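Local atomic coordinates of acetylxylan esterase A (Aspergillus awamori, PDB entry 5X6S), a protein that removes acetyl side groups from the backbone of acetylated xylans and so takes part in the breakdown of this plant polysaccharide. Residues T15-Y20 against S92-N97; G32-I37 against S51-L56. All blocks are in the same frame, centred on the assembly; numbering follows the deposited sequence.

Contacts 1 and 2 lie on opposite faces of the central sheet of this alpha/beta-hydrolase, their centres about 17 Å apart. Strand 33-37 connects them: V34 and A36 face helix 53-60 in contact 2, whereas V35 and I37 face helix 91-106, the helix of contact 1. There I95 CG2 packs against V35 CG1 at 4.0 Å and I95 CD1 against I37 CD1 at 4.2 Å. Along the chain, contact 2 is nested inside the loop that contact 1 closes. Neither touches the probable nucleophile S119, although A36 lies near its strand-to-helix turn, apparently a nucleophile elbow. The S94 side chain is about 10 Å from a bound sodium ion.

Contact 1 (T15-Y20 against S92-N97); sequences TNVGMY and SNSIAN
No ring or other flat group carries the meeting of V17 with S94; a methyl and a hydroxymethyl group do. V17 CG2 presses on S94 CB at 3.6 Å and lies 3.7 Å from S94 OG. With V17 CG1 anti to the backbone N (chi1 -174°), CG2 is the branch left beside that N, and it is the one applied to the helix. S94 OG swings to the N side of its own residue (chi1 -71°), which brings it to 3.9 Å from T15 OG1, too long for a direct bond. A water bridges S94 OG and the backbone of T15, donating to S94 OG at 2.6 Å and accepting from T15 N at 3.1 Å. S94 OG also bonds to N13 OD1, so this buried hydroxyl is gripped twice, while T15 OG1 pairs with N91 ND2 at the start of the helix. N13 thus holds both the helix, through OD1, and the loop, through ND2 at V17 O. The contact lays the turn leading into strand 18-23 over the first turns of helix 91-106. Beyond it M19 packs on M98 and T102, strand 18-23 runs between strands 3-7 and 63-68, and I95 packs against helix 120-131.

Contact 2 (G32-I37 against S51-L56); sequences GIVVAI and SPYATL
Y53 has the most surface buried here, its ring set against A36 and V34, alternate residues of strand 33-37 that point to the same side. A36 CB is the closest point of the strand, 3.6 Å from Y53 CD2 and 4.0 Å from CE2, and approaches the ring obliquely. From the same side of the ring plane V34 CG1 lies over the face, 4.2 Å above it and shifted toward the rim, with CD1 as its nearest ring atom. The aromatic group therefore rests across two successive residues of one strand face. Y53 CG stands beside the backbone N and anti to the carbonyl carbon (chi1 -57°), which carries the ring from the first turn of the helix down to the sheet. That turn is closed by L56 N bonding to P52 O at 3.0 Å. The contact itself is wholly apolar; the phenol oxygen, farther from V34 and A36 than the ring atoms they touch, hydrogen-bonds to D268 OD2, which satisfies the polar end of a buried side chain and ties it to helix 265-272. Together these pieces form part of a beta-alpha-beta crossover, in which helix 53-60 links strand 33-37 to its parallel neighbour 63-68. On the other flank strand 113-118 adds T116, which touches both V34 and Y53, and Y66 of strand 63-68 packs on A36.

Contact 1 (T15-Y20 against S92-N97)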
loop_
_atom_site.group_PDB
_atom_site.type_symbol
_atom_site.label_atom_id
_atom_site.label_comp_id
_atom_site.label_asym_id
_atom_site.label_seq_id
_atom_site.Cartn_x
_atom_site.Cartn_y
_atom_site.Cartn_z
ATOM N N THR A 15 4.199 -2.712 -23.671
ATOM C CA THR A 15 4.714 -1.549 -24.361
ATOM C C THR A 15 6.223 -1.459 -24.302
ATOM O O THR A 15 6.820 -0.496 -24.776
ATOM C CB THR A 15 4.065 -0.224 -23.870
ATOM O OG1 THR A 15 4.454 0.072 -22.520
ATOM C CG2 THR A 15 2.533 -0.252 -24.047
ATOM N N ASN A 16 6.879 -2.478 -23.761
ATOM C CA ASN A 16 8.323 -2.576 -23.842
ATOM C C ASN A 16 9.135 -1.428 -23.227
ATOM O O ASN A 16 10.205 -1.024 -23.725
ATOM C CB ASN A 16 8.749 -2.847 -25.284
ATOM C CG ASN A 16 10.044 -3.603 -25.348
ATOM O OD1 ASN A 16 10.322 -4.507 -24.511
ATOM N ND2 ASN A 16 10.848 -3.288 -26.366
ATOM N N VAL A 17 8.633 -0.923 -22.097
ATOM C CA VAL A 17 9.370 0.068 -21.325
ATOM C C VAL A 17 10.679 -0.563 -20.796
ATOM O O VAL A 17 10.654 -1.725 -20.357
ATOM C CB VAL A 17 8.491 0.593 -20.154
ATOM C CG1 VAL A 17 9.150 1.730 -19.421
ATOM C CG2 VAL A 17 7.122 0.990 -20.667
ATOM N N GLY A 18 11.793 0.181 -20.793
ATOM C CA GLY A 18 13.039 -0.322 -20.159
ATOM C C GLY A 18 13.058 -0.117 -18.646
ATOM O O GLY A 18 12.458 0.834 -18.150
ATOM N N MET A 19 13.743 -0.986 -17.916
ATOM C CA MET A 19 13.884 -0.842 -16.495
ATOM C C MET A 19 15.358 -0.857 -16.120
ATOM O O MET A 19 16.059 -1.814 -16.464
ATOM C CB MET A 19 13.179 -1.968 -15.751
ATOM C CG MET A 19 13.396 -1.926 -14.275
ATOM S SD MET A 19 12.562 -3.237 -13.406
ATOM C CE MET A 19 13.180 -3.018 -11.742
ATOM N N TYR A 20 15.820 0.192 -15.473
ATOM C CA TYR A 20 17.179 0.244 -14.931
ATOM C C TYR A 20 17.101 0.567 -13.472
ATOM O O TYR A 20 16.319 1.432 -13.061
ATOM C CB TYR A 20 18.058 1.267 -15.640
ATOM C CG TYR A 20 18.191 1.017 -17.139
ATOM C CD1 TYR A 20 17.191 1.380 -18.008
ATOM C CD2 TYR A 20 19.295 0.385 -17.658
ATOM C CE1 TYR A 20 17.302 1.197 -19.386
ATOM C CE2 TYR A 20 19.431 0.178 -19.033
ATOM C CZ TYR A 20 18.422 0.582 -19.887
ATOM O OH TYR A 20 18.500 0.333 -21.224
ATOM N N SER A 92 2.440 3.170 -17.847
ATOM C CA SER A 92 2.257 3.293 -16.403
ATOM C C SER A 92 2.183 1.946 -15.658
ATOM O O SER A 92 2.749 1.782 -14.543
ATOM C CB SER A 92 1.049 4.168 -16.112
ATOM O OG SER A 92 -0.107 3.705 -16.798
ATOM N N ASN A 93 1.498 0.990 -16.273
ATOM C CA ASN A 93 1.394 -0.380 -15.804
ATOM C C ASN A 93 2.788 -1.046 -15.730
ATOM O O ASN A 93 3.107 -1.705 -14.783
ATOM C CB ASN A 93 0.457 -1.172 -16.704
ATOM C CG ASN A 93 -0.241 -2.346 -16.015
ATOM O OD1 ASN A 93 -1.329 -2.713 -16.405
ATOM N ND2 ASN A 93 0.359 -2.898 -15.001
ATOM N N SER A 94 3.602 -0.825 -16.747
ATOM C CA SER A 94 4.943 -1.308 -16.738
ATOM C C SER A 94 5.742 -0.786 -15.558
ATOM O O SER A 94 6.414 -1.567 -14.883
ATOM C CB SER A 94 5.623 -0.945 -18.062
ATOM O OG SER A 94 5.070 -1.732 -19.119
ATOM N N ILE A 95 5.669 0.527 -15.310
ATOM C CA ILE A 95 6.385 1.135 -14.203
ATOM C C ILE A 95 5.933 0.519 -12.873
ATOM O O ILE A 95 6.759 0.213 -11.984
ATOM C CB ILE A 95 6.215 2.682 -14.198
ATOM C CG1 ILE A 95 6.892 3.284 -15.455
ATOM C CG2 ILE A 95 6.827 3.282 -12.938
ATOM C CD1 ILE A 95 6.664 4.787 -15.580
ATOM N N ALA A 96 4.636 0.302 -12.731
ATOM C CA ALA A 96 4.076 -0.358 -11.554
ATOM C C ALA A 96 4.745 -1.719 -11.306
ATOM O O ALA A 96 5.138 -2.033 -10.163
ATOM C CB ALA A 96 2.603 -0.537 -11.712
ATOM N N ASN A 97 4.878 -2.519 -12.360
ATOM C CA ASN A 97 5.505 -3.821 -12.284
ATOM C C ASN A 97 6.991 -3.787 -11.925
ATOM O O ASN A 97 7.526 -4.696 -11.242
ATOM C CB ASN A 97 5.204 -4.611 -13.564
ATOM C CG ASN A 97 3.741 -4.951 -13.718
ATOM O OD1 ASN A 97 2.994 -4.949 -12.740
ATOM N ND2 ASN A 97 3.300 -5.199 -14.952
HETATM O O HOH W 1 3.236 -1.747 -20.930
#

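Contact 2 (G32-I37 against S51-L56)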
loop_
_atom_site.group_PDB
_atom_site.type_symbol
_atom_site.label_atom_id
_atom_site.label_comp_id
_atom_site.label_asym_id
_atom_site.label_seq_id
_atom_site.Cartn_x
_atom_site.Cartn_y
_atom_site.Cartn_z
ATOM N N GLY A 32 14.045 1.538 1.085
ATOM C CA GLY A 32 13.000 2.225 0.367
ATOM C C GLY A 32 13.256 2.193 -1.133
ATOM O O GLY A 32 14.235 1.571 -1.612
ATOM N N ILE A 33 12.355 2.791 -1.889
ATOM C CA ILE A 33 12.488 2.833 -3.363
ATOM C C ILE A 33 12.123 4.214 -3.840
ATOM O O ILE A 33 11.131 4.794 -3.394
ATOM C CB ILE A 33 11.573 1.789 -4.105
ATOM C CG1 ILE A 33 12.031 0.354 -3.832
ATOM C CG2 ILE A 33 11.496 2.091 -5.583
ATOM C CD1 ILE A 33 11.026 -0.702 -4.221
ATOM N N VAL A 34 12.923 4.746 -4.736
ATOM C CA VAL A 34 12.588 5.993 -5.441
ATOM C C VAL A 34 12.523 5.695 -6.923
ATOM O O VAL A 34 13.507 5.202 -7.502
ATOM C CB VAL A 34 13.635 7.145 -5.201
ATOM C CG1 VAL A 34 13.324 8.367 -6.084
ATOM C CG2 VAL A 34 13.651 7.567 -3.750
ATOM N N VAL A 35 11.374 5.993 -7.550
ATOM C CA VAL A 35 11.205 5.839 -8.965
ATOM C C VAL A 35 11.440 7.244 -9.565
ATOM O O VAL A 35 10.727 8.199 -9.189
ATOM C CB VAL A 35 9.797 5.281 -9.374
ATOM C CG1 VAL A 35 9.662 5.132 -10.871
ATOM C CG2 VAL A 35 9.414 3.990 -8.664
ATOM N N ALA A 36 12.430 7.365 -10.445
ATOM C CA ALA A 36 12.862 8.631 -11.001
ATOM C C ALA A 36 12.660 8.603 -12.524
ATOM O O ALA A 36 13.317 7.814 -13.252
ATOM C CB ALA A 36 14.334 8.913 -10.636
ATOM N N ILE A 37 11.725 9.439 -13.020
ATOM C CA ILE A 37 11.191 9.297 -14.367
ATOM C C ILE A 37 11.630 10.440 -15.291
ATOM O O ILE A 37 11.368 11.628 -14.994
ATOM C CB ILE A 37 9.656 9.205 -14.363
ATOM C CG1 ILE A 37 9.168 8.163 -13.328
ATOM C CG2 ILE A 37 9.140 8.944 -15.782
ATOM C CD1 ILE A 37 7.633 8.052 -13.184
ATOM N N SER A 51 20.576 13.382 -12.159
ATOM C CA SER A 51 19.725 13.611 -11.012
ATOM C C SER A 51 20.561 13.222 -9.825
ATOM O O SER A 51 21.528 12.497 -9.992
ATOM C CB SER A 51 18.459 12.759 -11.082
ATOM O OG SER A 51 18.735 11.363 -11.154
ATOM N N PRO A 52 20.164 13.680 -8.631
ATOM C CA PRO A 52 20.959 13.377 -7.447
ATOM C C PRO A 52 20.603 12.070 -6.764
ATOM O O PRO A 52 21.195 11.785 -5.726
ATOM C CB PRO A 52 20.625 14.560 -6.510
ATOM C CG PRO A 52 19.191 14.906 -6.850
ATOM C CD PRO A 52 19.119 14.706 -8.363
ATOM N N TYR A 53 19.649 11.285 -7.280
ATOM C CA TYR A 53 19.077 10.172 -6.490
ATOM C C TYR A 53 20.036 9.039 -6.181
ATOM O O TYR A 53 19.977 8.452 -5.089
ATOM C CB TYR A 53 17.765 9.619 -7.135
ATOM C CG TYR A 53 16.739 10.698 -7.305
ATOM C CD1 TYR A 53 16.277 11.391 -6.212
ATOM C CD2 TYR A 53 16.359 11.147 -8.584
ATOM C CE1 TYR A 53 15.376 12.464 -6.347
ATOM C CE2 TYR A 53 15.493 12.212 -8.729
ATOM C CZ TYR A 53 15.003 12.856 -7.609
ATOM O OH TYR A 53 14.181 13.911 -7.747
ATOM N N ALA A 54 20.899 8.693 -7.126
ATOM C CA ALA A 54 21.922 7.645 -6.847
ATOM C C ALA A 54 22.915 8.079 -5.778
ATOM O O ALA A 54 23.270 7.284 -4.913
ATOM C CB ALA A 54 22.675 7.244 -8.137
ATOM N N THR A 55 23.334 9.344 -5.805
ATOM C CA THR A 55 24.204 9.897 -4.782
ATOM C C THR A 55 23.488 9.818 -3.421
ATOM O O THR A 55 24.048 9.357 -2.429
ATOM C CB THR A 55 24.628 11.372 -5.115
ATOM O OG1 THR A 55 25.447 11.371 -6.277
ATOM C CG2 THR A 55 25.398 12.028 -3.991
ATOM N N LEU A 56 22.236 10.259 -3.394
ATOM C CA LEU A 56 21.425 10.208 -2.159
ATOM C C LEU A 56 21.135 8.770 -1.652
ATOM O O LEU A 56 21.058 8.538 -0.421
ATOM C CB LEU A 56 20.150 11.017 -2.345
ATOM C CG LEU A 56 20.308 12.543 -2.526
ATOM C CD1 LEU A 56 19.062 13.165 -3.130
ATOM C CD2 LEU A 56 20.686 13.239 -1.203
#